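Local coordinates for protein transcriptional regulator (Enterococcus faecalis, PDB 3QFI) that is named a transcriptional regulator and belongs to the LytR-CpsA-Psr family, its precise role here unassigned, at residues K56-S61 against T257-Q262; D100-H105 against L263-H268; V107-K112 against A202-D207; G113-I118 against D148-L153. All blocks are in the same frame, centred on the assembly; numbering follows the deposited sequence.

Contact 1. Residues K56-S61 against T257-Q262; sequences KSTMIS and TTLRKQ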
loop_
_atom_site.group_PDB
_atom_site.type_symbol
_atom_site.label_atom_id
_atom_site.label_comp_id
_atom_site.label_asym_id
_atom_site.label_seq_id
_atom_site.Cartn_x
_atom_site.Cartn_y
_atom_site.Cartn_z
ATOM N N LYS A 56 -11.299 -3.095 12.287
ATOM C CA LYS A 56 -9.872 -3.104 11.956
ATOM C C LYS A 56 -9.578 -2.871 10.461
ATOM O O LYS A 56 -10.438 -3.082 9.600
ATOM C CB LYS A 56 -9.263 -4.441 12.416
ATOM C CG LYS A 56 -7.743 -4.544 12.293
ATOM C CD LYS A 56 -7.136 -5.671 13.164
ATOM C CE LYS A 56 -7.245 -7.054 12.530
ATOM N NZ LYS A 56 -8.648 -7.434 12.228
ATOM N N SER A 57 -8.360 -2.408 10.178
ATOM C CA SER A 57 -7.892 -2.167 8.815
ATOM C C SER A 57 -6.505 -2.763 8.712
ATOM O O SER A 57 -5.687 -2.605 9.615
ATOM C CB SER A 57 -7.821 -0.673 8.473
ATOM O OG SER A 57 -9.107 -0.134 8.236
ATOM N N THR A 58 -6.248 -3.433 7.597
ATOM C CA THR A 58 -4.979 -4.097 7.373
ATOM C C THR A 58 -4.264 -3.495 6.171
ATOM O O THR A 58 -4.768 -3.538 5.040
ATOM C CB THR A 58 -5.223 -5.586 7.118
ATOM O OG1 THR A 58 -6.220 -6.063 8.031
ATOM C CG2 THR A 58 -3.958 -6.382 7.304
ATOM N N MET A 59 -3.094 -2.922 6.438
ATOM C CA MET A 59 -2.253 -2.306 5.419
ATOM C C MET A 59 -1.356 -3.400 4.874
ATOM O O MET A 59 -1.024 -4.356 5.572
ATOM C CB MET A 59 -1.397 -1.193 6.025
ATOM C CG MET A 59 -2.192 -0.025 6.594
ATOM S SD MET A 59 -1.103 1.218 7.364
ATOM C CE MET A 59 -1.423 2.636 6.330
ATOM N N ILE A 60 -0.957 -3.250 3.623
ATOM C CA ILE A 60 -0.131 -4.252 2.990
ATOM C C ILE A 60 0.808 -3.583 2.005
ATOM O O ILE A 60 0.387 -3.065 0.980
ATOM C CB ILE A 60 -1.026 -5.303 2.249
ATOM C CG1 ILE A 60 -0.823 -6.692 2.837
ATOM C CG2 ILE A 60 -0.685 -5.359 0.781
ATOM C CD1 ILE A 60 0.557 -7.266 2.607
ATOM N N SER A 61 2.085 -3.571 2.346
ATOM C CA SER A 61 3.097 -2.997 1.486
ATOM C C SER A 61 3.452 -4.035 0.435
ATOM O O SER A 61 3.607 -5.221 0.759
ATOM C CB SER A 61 4.357 -2.694 2.285
ATOM O OG SER A 61 4.154 -1.660 3.228
ATOM N N THR A 257 -5.590 -15.648 2.142
ATOM C CA THR A 257 -6.752 -16.088 2.884
ATOM C C THR A 257 -7.076 -15.044 3.940
ATOM O O THR A 257 -8.238 -14.707 4.142
ATOM C CB THR A 257 -6.496 -17.458 3.524
ATOM O OG1 THR A 257 -6.207 -18.404 2.485
ATOM C CG2 THR A 257 -7.712 -17.920 4.288
ATOM N N THR A 258 -6.047 -14.515 4.592
ATOM C CA THR A 258 -6.255 -13.490 5.607
ATOM C C THR A 258 -7.016 -12.297 5.030
ATOM O O THR A 258 -8.075 -11.924 5.529
ATOM C CB THR A 258 -4.938 -12.958 6.142
ATOM O OG1 THR A 258 -4.204 -14.029 6.735
ATOM C CG2 THR A 258 -5.190 -11.870 7.169
ATOM N N LEU A 259 -6.461 -11.692 3.986
ATOM C CA LEU A 259 -7.097 -10.548 3.376
ATOM C C LEU A 259 -8.490 -10.920 2.916
ATOM O O LEU A 259 -9.453 -10.200 3.194
ATOM C CB LEU A 259 -6.255 -10.035 2.216
ATOM C CG LEU A 259 -4.868 -9.626 2.707
ATOM C CD1 LEU A 259 -4.097 -8.964 1.578
ATOM C CD2 LEU A 259 -4.997 -8.674 3.897
ATOM N N ARG A 260 -8.607 -12.054 2.235
ATOM C CA ARG A 260 -9.905 -12.496 1.773
ATOM C C ARG A 260 -10.925 -12.525 2.931
ATOM O O ARG A 260 -12.079 -12.134 2.741
ATOM C CB ARG A 260 -9.802 -13.880 1.132
ATOM C CG ARG A 260 -9.137 -13.911 -0.230
ATOM C CD ARG A 260 -9.161 -15.328 -0.797
ATOM N NE ARG A 260 -10.495 -15.695 -1.248
ATOM C CZ ARG A 260 -11.088 -15.125 -2.288
ATOM N NH1 ARG A 260 -10.451 -14.177 -2.975
ATOM N NH2 ARG A 260 -12.327 -15.474 -2.627
ATOM N N LYS A 261 -10.527 -12.971 4.124
ATOM C CA LYS A 261 -11.492 -13.000 5.228
ATOM C C LYS A 261 -11.815 -11.586 5.730
ATOM O O LYS A 261 -12.934 -11.310 6.171
ATOM C CB LYS A 261 -11.000 -13.892 6.384
ATOM C CG LYS A 261 -11.034 -15.394 6.075
ATOM C CD LYS A 261 -10.645 -16.233 7.292
ATOM C CE LYS A 261 -10.670 -17.745 7.004
ATOM N NZ LYS A 261 -10.450 -18.569 8.248
ATOM N N GLN A 262 -10.831 -10.698 5.663
ATOM C CA GLN A 262 -11.020 -9.307 6.049
ATOM C C GLN A 262 -12.168 -8.722 5.216
ATOM O O GLN A 262 -12.882 -7.827 5.664
ATOM C CB GLN A 262 -9.746 -8.495 5.769
ATOM C CG GLN A 262 -8.677 -8.620 6.831
ATOM C CD GLN A 262 -9.238 -8.350 8.209
ATOM O OE1 GLN A 262 -9.614 -9.275 8.934
ATOM N NE2 GLN A 262 -9.330 -7.072 8.567
#
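The flat group here is the terminal amide of Gln262, and it meets Thr58 and Lys56, whose side chains each cross that of Gln262 at about a right angle. Its oxygen and nitrogen were probably exchanged when the model was built, so the more secure marker is the carbon before it: Gln262 CG lies 3.7 Å from Thr58 OG1. The ammonium of Lys56 is also nearby, but its salt bridge is to Glu54.

Thr58 serves two partners because its branches part. OG1 stands beside the backbone N (chi1 -42°) and faces the glutamine, while CG2 lies 4.2 Å from Leu259 CD2. The other methyl of that leucine, CD1, comes to 4.2 Å from Ile60 CG1. Leu259 thus spans two alternate residues of the strand.

Lys56, Thr58 and Ile60 occupy the helix-facing side of strand 56-62, which runs between strands 44-51 and 227-230. Met59 lies on the reverse side, against helix 166-184, so the sheet has helices on both faces. The axes of 56-61 and 257-262 approach to 10.0 Å, their directions 144° apart.

Chemically the contact is mixed, apolar at Ile60 and polar toward Lys56. With the amide turned back, the Thr58 hydroxyl and Gln262 may share a hydrogen bond within this largely buried interface.

Contact 2. Residues D100-H105 against L263-H268; sequences DIPIHH and LGLKEH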
loop_
_atom_site.group_PDB
_atom_site.type_symbol
_atom_site.label_atom_id
_atom_site.label_comp_id
_atom_site.label_asym_id
_atom_site.label_seq_id
_atom_site.Cartn_x
_atom_site.Cartn_y
_atom_site.Cartn_z
ATOM N N ASP A 100 -5.164 -12.205 -4.717
ATOM C CA ASP A 100 -6.380 -12.968 -4.919
ATOM C C ASP A 100 -7.550 -12.315 -4.208
ATOM O O ASP A 100 -8.333 -12.989 -3.535
ATOM C CB ASP A 100 -6.237 -14.411 -4.433
ATOM C CG ASP A 100 -7.432 -15.271 -4.833
ATOM O OD1 ASP A 100 -7.817 -15.238 -6.022
ATOM O OD2 ASP A 100 -7.983 -15.976 -3.965
ATOM N N ILE A 101 -7.657 -10.999 -4.350
ATOM C CA ILE A 101 -8.753 -10.262 -3.747
ATOM C C ILE A 101 -9.248 -9.189 -4.684
ATOM O O ILE A 101 -8.594 -8.830 -5.646
ATOM C CB ILE A 101 -8.366 -9.546 -2.408
ATOM C CG1 ILE A 101 -7.203 -8.580 -2.637
ATOM C CG2 ILE A 101 -8.017 -10.572 -1.337
ATOM C CD1 ILE A 101 -6.998 -7.626 -1.473
ATOM N N PRO A 102 -10.451 -8.682 -4.433
ATOM C CA PRO A 102 -10.916 -7.630 -5.335
ATOM C C PRO A 102 -10.426 -6.277 -4.791
ATOM O O PRO A 102 -10.354 -6.076 -3.575
ATOM C CB PRO A 102 -12.437 -7.776 -5.277
ATOM C CG PRO A 102 -12.663 -8.179 -3.846
ATOM C CD PRO A 102 -11.558 -9.212 -3.616
ATOM N N ILE A 103 -10.042 -5.388 -5.700
ATOM C CA ILE A 103 -9.593 -4.053 -5.343
ATOM C C ILE A 103 -10.765 -3.169 -5.705
ATOM O O ILE A 103 -10.945 -2.829 -6.875
ATOM C CB ILE A 103 -8.395 -3.583 -6.188
ATOM C CG1 ILE A 103 -7.174 -4.455 -5.919
ATOM C CG2 ILE A 103 -8.084 -2.120 -5.860
ATOM C CD1 ILE A 103 -6.684 -4.409 -4.472
ATOM N N HIS A 104 -11.563 -2.798 -4.715
ATOM C CA HIS A 104 -12.741 -1.976 -4.955
ATOM C C HIS A 104 -12.458 -0.552 -5.364
ATOM O O HIS A 104 -13.163 0.022 -6.202
ATOM C CB HIS A 104 -13.597 -1.966 -3.707
ATOM C CG HIS A 104 -13.974 -3.332 -3.254
ATOM N ND1 HIS A 104 -13.511 -3.881 -2.079
ATOM C CD2 HIS A 104 -14.719 -4.289 -3.854
ATOM C CE1 HIS A 104 -13.958 -5.118 -1.973
ATOM N NE2 HIS A 104 -14.694 -5.390 -3.037
ATOM N N HIS A 105 -11.421 0.017 -4.765
ATOM C CA HIS A 105 -11.063 1.389 -5.037
ATOM C C HIS A 105 -9.555 1.583 -5.097
ATOM O O HIS A 105 -8.782 0.783 -4.552
ATOM C CB HIS A 105 -11.637 2.280 -3.941
ATOM C CG HIS A 105 -13.129 2.264 -3.863
ATOM N ND1 HIS A 105 -13.929 2.815 -4.841
ATOM C CD2 HIS A 105 -13.968 1.794 -2.911
ATOM C CE1 HIS A 105 -15.197 2.687 -4.492
ATOM N NE2 HIS A 105 -15.248 2.073 -3.326
ATOM N N LEU A 263 -12.334 -9.241 4.002
ATOM C CA LEU A 263 -13.362 -8.770 3.090
ATOM C C LEU A 263 -14.608 -9.641 3.072
ATOM O O LEU A 263 -15.359 -9.642 2.095
ATOM C CB LEU A 263 -12.784 -8.668 1.678
ATOM C CG LEU A 263 -11.596 -7.711 1.525
ATOM C CD1 LEU A 263 -10.992 -7.891 0.147
ATOM C CD2 LEU A 263 -12.046 -6.252 1.731
ATOM N N GLY A 264 -14.825 -10.379 4.155
ATOM C CA GLY A 264 -15.989 -11.236 4.243
ATOM C C GLY A 264 -16.008 -12.297 3.163
ATOM O O GLY A 264 -17.076 -12.772 2.773
ATOM N N LEU A 265 -14.831 -12.664 2.666
ATOM C CA LEU A 265 -14.739 -13.688 1.627
ATOM C C LEU A 265 -14.288 -14.996 2.244
ATOM O O LEU A 265 -13.757 -15.020 3.356
ATOM C CB LEU A 265 -13.752 -13.274 0.535
ATOM C CG LEU A 265 -14.142 -12.008 -0.228
ATOM C CD1 LEU A 265 -13.018 -11.621 -1.175
ATOM C CD2 LEU A 265 -15.440 -12.251 -1.003
ATOM N N LYS A 266 -14.503 -16.084 1.517
ATOM C CA LYS A 266 -14.128 -17.402 2.002
ATOM C C LYS A 266 -12.768 -17.833 1.469
ATOM O O LYS A 266 -12.190 -17.197 0.585
ATOM C CB LYS A 266 -15.202 -18.431 1.615
ATOM C CG LYS A 266 -16.565 -18.231 2.311
ATOM C CD LYS A 266 -17.640 -19.154 1.716
ATOM C CE LYS A 266 -18.960 -19.117 2.500
ATOM N NZ LYS A 266 -19.647 -17.796 2.471
ATOM N N GLU A 267 -12.252 -18.911 2.035
ATOM C CA GLU A 267 -10.966 -19.431 1.622
ATOM C C GLU A 267 -11.019 -19.884 0.158
ATOM O O GLU A 267 -12.016 -20.439 -0.294
ATOM C CB GLU A 267 -10.580 -20.601 2.517
ATOM C CG GLU A 267 -9.133 -20.975 2.395
ATOM C CD GLU A 267 -8.772 -22.203 3.196
ATOM O OE1 GLU A 267 -8.937 -22.175 4.437
ATOM O OE2 GLU A 267 -8.329 -23.199 2.580
ATOM N N HIS A 268 -9.946 -19.635 -0.582
ATOM C CA HIS A 268 -9.884 -20.022 -1.987
ATOM C C HIS A 268 -8.787 -21.053 -2.207
ATOM O O HIS A 268 -7.800 -20.773 -2.877
ATOM C CB HIS A 268 -9.601 -18.806 -2.861
ATOM C CG HIS A 268 -9.911 -19.029 -4.303
ATOM N ND1 HIS A 268 -9.624 -18.101 -5.280
ATOM C CD2 HIS A 268 -10.538 -20.052 -4.928
ATOM C CE1 HIS A 268 -10.065 -18.542 -6.444
ATOM N NE2 HIS A 268 -10.624 -19.723 -6.258
#
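His268 gives its ND1 hydrogen to Asp100 OD2, a bond of 3.0 Å. ND1 meets OD2 on its syn side, a little out of the carboxylate plane; OD2 itself lies close to the imidazole plane, and the two planes are 24° apart. A weak second bond reaches from His268 ND1 to Asp100 OD1 at 3.5 Å. Both side chains have CG anti to the backbone N (Asp100 chi1 -171°), which carries carboxylate and ring across the gap between the loops.

Farther along, the contact turns apolar. Leu263 CD1 sits 4.0 Å from Ile101 CB and equally far from Pro102 CD, whose other neighbour is Leu265 CD1 at 3.7 Å. The second leucine methyl, Leu263 CD2, comes to the edge of the His104 ring, 4.3 Å from CE1, while His104 ND1 is taken by the backbone N of Ser23.

A Schellman motif with Gly264 as its C-prime residue ends helix 249-262 and turns Leu265 back toward Pro102. Glu271 lies close to Asp100 OD1, a second negative charge. The two acids would tend to favour a charged imidazolium at His268, an effect that Arg260, packed on the same histidine, probably offsets in part.

Contact 3. Residues V107-K112 against A202-D207; sequences VSINMK and ANVKTD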
loop_
_atom_site.group_PDB
_atom_site.type_symbol
_atom_site.label_atom_id
_atom_site.label_comp_id
_atom_site.label_asym_id
_atom_site.label_seq_id
_atom_site.Cartn_x
_atom_site.Cartn_y
_atom_site.Cartn_z
ATOM N N VAL A 107 -6.278 4.849 -5.390
ATOM C CA VAL A 107 -5.912 6.252 -5.246
ATOM C C VAL A 107 -4.457 6.449 -5.664
ATOM O O VAL A 107 -3.580 5.702 -5.246
ATOM C CB VAL A 107 -6.128 6.772 -3.789
ATOM C CG1 VAL A 107 -5.524 5.825 -2.813
ATOM C CG2 VAL A 107 -5.499 8.160 -3.620
ATOM N N SER A 108 -4.230 7.434 -6.532
ATOM C CA SER A 108 -2.898 7.786 -7.020
ATOM C C SER A 108 -2.587 9.162 -6.473
ATOM O O SER A 108 -3.351 10.107 -6.704
ATOM C CB SER A 108 -2.855 7.867 -8.548
ATOM O OG SER A 108 -2.884 6.597 -9.159
ATOM N N ILE A 109 -1.468 9.278 -5.764
ATOM C CA ILE A 109 -1.051 10.547 -5.175
ATOM C C ILE A 109 0.372 10.888 -5.620
ATOM O O ILE A 109 1.253 10.021 -5.618
ATOM C CB ILE A 109 -1.057 10.470 -3.633
ATOM C CG1 ILE A 109 -2.187 9.530 -3.175
ATOM C CG2 ILE A 109 -1.211 11.883 -3.041
ATOM C CD1 ILE A 109 -2.284 9.320 -1.656
ATOM N N ASN A 110 0.579 12.145 -6.009
ATOM C CA ASN A 110 1.887 12.666 -6.427
ATOM C C ASN A 110 2.669 13.009 -5.175
ATOM O O ASN A 110 2.139 12.965 -4.073
ATOM C CB ASN A 110 1.735 13.976 -7.206
ATOM C CG ASN A 110 1.273 13.772 -8.618
ATOM O OD1 ASN A 110 1.029 14.746 -9.345
ATOM N ND2 ASN A 110 1.154 12.509 -9.031
ATOM N N MET A 111 3.922 13.392 -5.367
ATOM C CA MET A 111 4.766 13.788 -4.263
ATOM C C MET A 111 4.358 15.199 -3.817
ATOM O O MET A 111 4.525 15.569 -2.651
ATOM C CB MET A 111 6.239 13.723 -4.687
ATOM C CG MET A 111 6.721 12.295 -4.980
ATOM S SD MET A 111 6.480 11.114 -3.598
ATOM C CE MET A 111 4.880 10.334 -4.037
ATOM N N LYS A 112 3.817 15.985 -4.746
ATOM C CA LYS A 112 3.340 17.337 -4.428
ATOM C C LYS A 112 2.026 17.221 -3.663
ATOM O O LYS A 112 1.785 17.960 -2.714
ATOM C CB LYS A 112 3.101 18.159 -5.703
ATOM C CG LYS A 112 4.348 18.819 -6.274
ATOM C CD LYS A 112 4.043 19.606 -7.544
ATOM C CE LYS A 112 5.223 20.483 -7.937
ATOM N NZ LYS A 112 5.482 21.530 -6.908
ATOM N N ALA A 202 -5.886 18.428 -7.329
ATOM C CA ALA A 202 -5.183 18.649 -8.577
ATOM C C ALA A 202 -3.952 17.755 -8.714
ATOM O O ALA A 202 -3.223 17.850 -9.700
ATOM C CB ALA A 202 -4.784 20.098 -8.682
ATOM N N ASN A 203 -3.723 16.890 -7.728
ATOM C CA ASN A 203 -2.571 15.996 -7.750
ATOM C C ASN A 203 -2.931 14.605 -7.228
ATOM O O ASN A 203 -2.062 13.827 -6.813
ATOM C CB ASN A 203 -1.423 16.577 -6.914
ATOM C CG ASN A 203 -0.877 17.875 -7.485
ATOM O OD1 ASN A 203 -1.336 18.964 -7.141
ATOM N ND2 ASN A 203 0.097 17.761 -8.377
ATOM N N VAL A 204 -4.219 14.295 -7.256
ATOM C CA VAL A 204 -4.706 13.003 -6.799
ATOM C C VAL A 204 -5.769 12.450 -7.748
ATOM O O VAL A 204 -6.661 13.177 -8.184
ATOM C CB VAL A 204 -5.322 13.112 -5.381
ATOM C CG1 VAL A 204 -5.994 11.807 -5.007
ATOM C CG2 VAL A 204 -4.250 13.457 -4.378
ATOM N N LYS A 205 -5.655 11.165 -8.070
ATOM C CA LYS A 205 -6.622 10.506 -8.925
ATOM C C LYS A 205 -7.296 9.404 -8.108
ATOM O O LYS A 205 -6.642 8.699 -7.349
ATOM C CB LYS A 205 -5.942 9.892 -10.146
ATOM C CG LYS A 205 -5.427 10.875 -11.179
ATOM C CD LYS A 205 -4.898 10.104 -12.392
ATOM C CE LYS A 205 -4.284 11.014 -13.444
ATOM N NZ LYS A 205 -3.248 11.892 -12.848
ATOM N N THR A 206 -8.604 9.252 -8.268
ATOM C CA THR A 206 -9.335 8.236 -7.534
ATOM C C THR A 206 -10.725 8.036 -8.119
ATOM O O THR A 206 -11.293 8.953 -8.702
ATOM C CB THR A 206 -9.475 8.632 -6.045
ATOM O OG1 THR A 206 -10.166 7.600 -5.331
ATOM C CG2 THR A 206 -10.252 9.931 -5.914
ATOM N N ASP A 207 -11.261 6.829 -7.967
ATOM C CA ASP A 207 -12.602 6.504 -8.445
ATOM C C ASP A 207 -13.534 6.599 -7.248
ATOM O O ASP A 207 -14.675 6.147 -7.293
ATOM C CB ASP A 207 -12.634 5.085 -9.008
ATOM C CG ASP A 207 -12.136 4.049 -8.008
ATOM O OD1 ASP A 207 -11.618 4.456 -6.938
ATOM O OD2 ASP A 207 -12.256 2.833 -8.297
HETATM O O HOH W 1 -1.011 11.291 -10.281
#
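Val204 divides its methyls between two residues of the opposite strand: with CG1 anti to the backbone N (chi1 172°), that methyl meets Val107 CG2 at 3.9 Å, and CG2 meets Ile109 CG2 at 3.7 Å. Val204 and Ile109 run alongside one another, so one face of the strand pair is a short aliphatic row. At Asn110, CG stands beside the backbone N and anti to the carbonyl carbon (chi1 -77°), bringing OD1 to Asn203.

The backbones are joined antiparallel. Ser108 and Lys205 form the hydrogen-bonded pair, Ser108 N to Lys205 O at 2.8 Å and Lys205 N to Ser108 O at 2.9 Å. Ile109 and Val204 follow as a non-hydrogen-bonded pair. Beyond the strand end, Asn110 N still donates to Asn203 O, at 3.2 Å. The two asparagine side chains add a weak bond, Asn203 ND2 to Asn110 OD1 at 3.3 Å, their amide planes 66° apart. On the face of Ser108 and Lys205, a water bridges Asn110 ND2 and Lys205 NZ, weakly at both ends.

Asn203 thus accepts through its backbone O and donates, weakly, through its side chain, just where the chain leaves its strand for helix 111-120. Asn110 occupies the N-cap position of that helix, but its side chain makes no capping bond and is turned to Asn203 instead. Strand 204-206 forms one margin of the six-stranded mixed sheet within the chain. Strand 105-109 pairs on its other side with strand 22-28, running parallel to it, through Leu25 and Met27, and Ile29 just past the strand's end.

Contact 4. Residues G113-I118 against D148-L153; sequences GLKDLI and DGTTGL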
loop_
_atom_site.group_PDB
_atom_site.type_symbol
_atom_site.label_atom_id
_atom_site.label_comp_id
_atom_site.label_asym_id
_atom_site.label_seq_id
_atom_site.Cartn_x
_atom_site.Cartn_y
_atom_site.Cartn_z
ATOM N N GLY A 113 1.180 16.285 -4.079
ATOM C CA GLY A 113 -0.096 16.096 -3.410
ATOM C C GLY A 113 0.083 15.481 -2.034
ATOM O O GLY A 113 -0.630 15.831 -1.086
ATOM N N LEU A 114 1.029 14.554 -1.920
ATOM C CA LEU A 114 1.276 13.929 -0.638
ATOM C C LEU A 114 1.850 14.959 0.314
ATOM O O LEU A 114 1.632 14.891 1.526
ATOM C CB LEU A 114 2.237 12.745 -0.766
ATOM C CG LEU A 114 2.753 12.207 0.578
ATOM C CD1 LEU A 114 1.607 11.965 1.555
ATOM C CD2 LEU A 114 3.535 10.932 0.333
ATOM N N LYS A 115 2.584 15.922 -0.222
ATOM C CA LYS A 115 3.149 16.941 0.642
ATOM C C LYS A 115 2.048 17.893 1.110
ATOM O O LYS A 115 2.063 18.332 2.257
ATOM C CB LYS A 115 4.256 17.695 -0.092
ATOM C CG LYS A 115 4.684 18.977 0.574
ATOM C CD LYS A 115 5.740 19.676 -0.275
ATOM C CE LYS A 115 5.768 21.166 0.017
ATOM N NZ LYS A 115 5.863 21.414 1.480
ATOM N N ASP A 116 1.080 18.185 0.239
ATOM C CA ASP A 116 -0.012 19.085 0.600
ATOM C C ASP A 116 -1.033 18.414 1.518
ATOM O O ASP A 116 -1.702 19.080 2.310
ATOM C CB ASP A 116 -0.726 19.610 -0.649
ATOM C CG ASP A 116 -1.716 20.735 -0.331
ATOM O OD1 ASP A 116 -1.283 21.766 0.237
ATOM O OD2 ASP A 116 -2.925 20.603 -0.653
ATOM N N LEU A 117 -1.155 17.098 1.406
ATOM C CA LEU A 117 -2.088 16.349 2.232
ATOM C C LEU A 117 -1.600 16.336 3.674
ATOM O O LEU A 117 -2.398 16.327 4.609
ATOM C CB LEU A 117 -2.210 14.914 1.714
ATOM C CG LEU A 117 -3.144 13.962 2.472
ATOM C CD1 LEU A 117 -4.549 14.519 2.491
ATOM C CD2 LEU A 117 -3.119 12.579 1.810
ATOM N N ILE A 118 -0.285 16.333 3.854
ATOM C CA ILE A 118 0.271 16.320 5.189
ATOM C C ILE A 118 0.081 17.693 5.813
ATOM O O ILE A 118 -0.272 17.797 6.987
ATOM C CB ILE A 118 1.760 15.906 5.160
ATOM C CG1 ILE A 118 1.869 14.474 4.617
ATOM C CG2 ILE A 118 2.364 15.976 6.560
ATOM C CD1 ILE A 118 3.280 13.917 4.561
ATOM N N ASP A 148 5.866 17.805 8.692
ATOM C CA ASP A 148 5.092 18.634 7.780
ATOM C C ASP A 148 5.099 17.995 6.390
ATOM O O ASP A 148 5.437 16.819 6.247
ATOM C CB ASP A 148 5.667 20.058 7.717
ATOM C CG ASP A 148 7.067 20.111 7.131
ATOM O OD1 ASP A 148 7.552 21.227 6.822
ATOM O OD2 ASP A 148 7.696 19.045 6.976
ATOM N N GLY A 149 4.722 18.755 5.366
ATOM C CA GLY A 149 4.714 18.206 4.021
ATOM C C GLY A 149 6.123 17.965 3.520
ATOM O O GLY A 149 6.417 16.934 2.915
ATOM N N THR A 150 7.002 18.926 3.779
ATOM C CA THR A 150 8.390 18.826 3.354
ATOM C C THR A 150 9.111 17.676 4.043
ATOM O O THR A 150 9.478 16.707 3.390
ATOM C CB THR A 150 9.159 20.130 3.651
ATOM O OG1 THR A 150 8.494 21.239 3.030
ATOM C CG2 THR A 150 10.583 20.038 3.121
ATOM N N THR A 151 9.308 17.782 5.360
ATOM C CA THR A 151 10.006 16.734 6.120
ATOM C C THR A 151 9.201 15.443 6.151
ATOM O O THR A 151 9.668 14.413 6.646
ATOM C CB THR A 151 10.318 17.147 7.596
ATOM O OG1 THR A 151 9.117 17.131 8.374
ATOM C CG2 THR A 151 10.945 18.528 7.652
ATOM N N GLY A 152 7.980 15.509 5.634
ATOM C CA GLY A 152 7.135 14.333 5.587
ATOM C C GLY A 152 7.560 13.481 4.405
ATOM O O GLY A 152 7.636 12.262 4.514
ATOM N N LEU A 153 7.847 14.111 3.270
ATOM C CA LEU A 153 8.274 13.348 2.102
ATOM C C LEU A 153 9.595 12.651 2.329
ATOM O O LEU A 153 9.791 11.522 1.886
ATOM C CB LEU A 153 8.414 14.238 0.869
ATOM C CG LEU A 153 7.131 14.552 0.112
ATOM C CD1 LEU A 153 7.504 15.203 -1.218
ATOM C CD2 LEU A 153 6.338 13.255 -0.130
#
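Lys115 and Gly149 bring the two backbones together, their CA atoms 3.9 Å apart. Gly149 has no side chain, and its CA packs close to Lys115 O. The lysine chain then runs along the glycine and on beside Thr150, its direction that of the threonine side chain. Its methylenes are extended until a bend at chi4 (51°) delivers NZ to Thr150 OG1, a hydrogen bond of 3.1 Å.

Apolar groups flank this centre. The Leu114 and Leu153 side chains pass antiparallel, meeting at their CD2 methyls, with Leu114 CD2 3.7 Å from Leu153 CD2. Ile118 points its beta carbon at the 148-153 turn; CG2 rests near the carbonyl of Asp148, and CD1 reaches to 4.0 Å from Gly152 CA, another residue without a side chain.

One shell out, Asp148 shapes the turn. Its OD2 accepts twice from Thr151, from the backbone N at 2.6 Å on the syn side and from OG1 at 2.8 Å from above the carboxylate plane. Asp119, one residue beyond 113-118, takes the Gly149 N-H with OD1, while its OD2 forms a long, weak ion pair with Lys115 NZ. Behind Ile118 stands Ile180 of helix 166-184.

The docking on helix 111-120 comes from the leucine and isoleucine packing, the lysine-threonine bond and the grip of Asp119 on Gly149 N, with Gly149 in the turn and Gly152 in the helix allowing close approach. The aspartate's bond to the N-H three residues on is the familiar capping bond of a helix N-terminus, and it shapes the start of helix 150-156.

In the fold
Contacts 1 and 2 are neighbours, centres 9 Å apart: helix 249-262 supplies one side of contact 1, and the loop following it one side of contact 2. Arg260 joins them, packing on Ile101 and bonding Lys266 O. Contacts 3 and 4, centres 13 Å apart, share helix 111-120 across the chain's centre from contact 1. Contacts 1 and 3 reach the same six-stranded sheet, 23 Å from each other between centres; contacts 2 and 3 touch at His105 and Asp207. Along the chain, contact 3, enclosing contact 4, lies between the first halves (56-61, 100-105) and second halves (257-262, 263-268) of contacts 1 and 2. Through contacts 1 to 3 the later chain returns to the early sheet region.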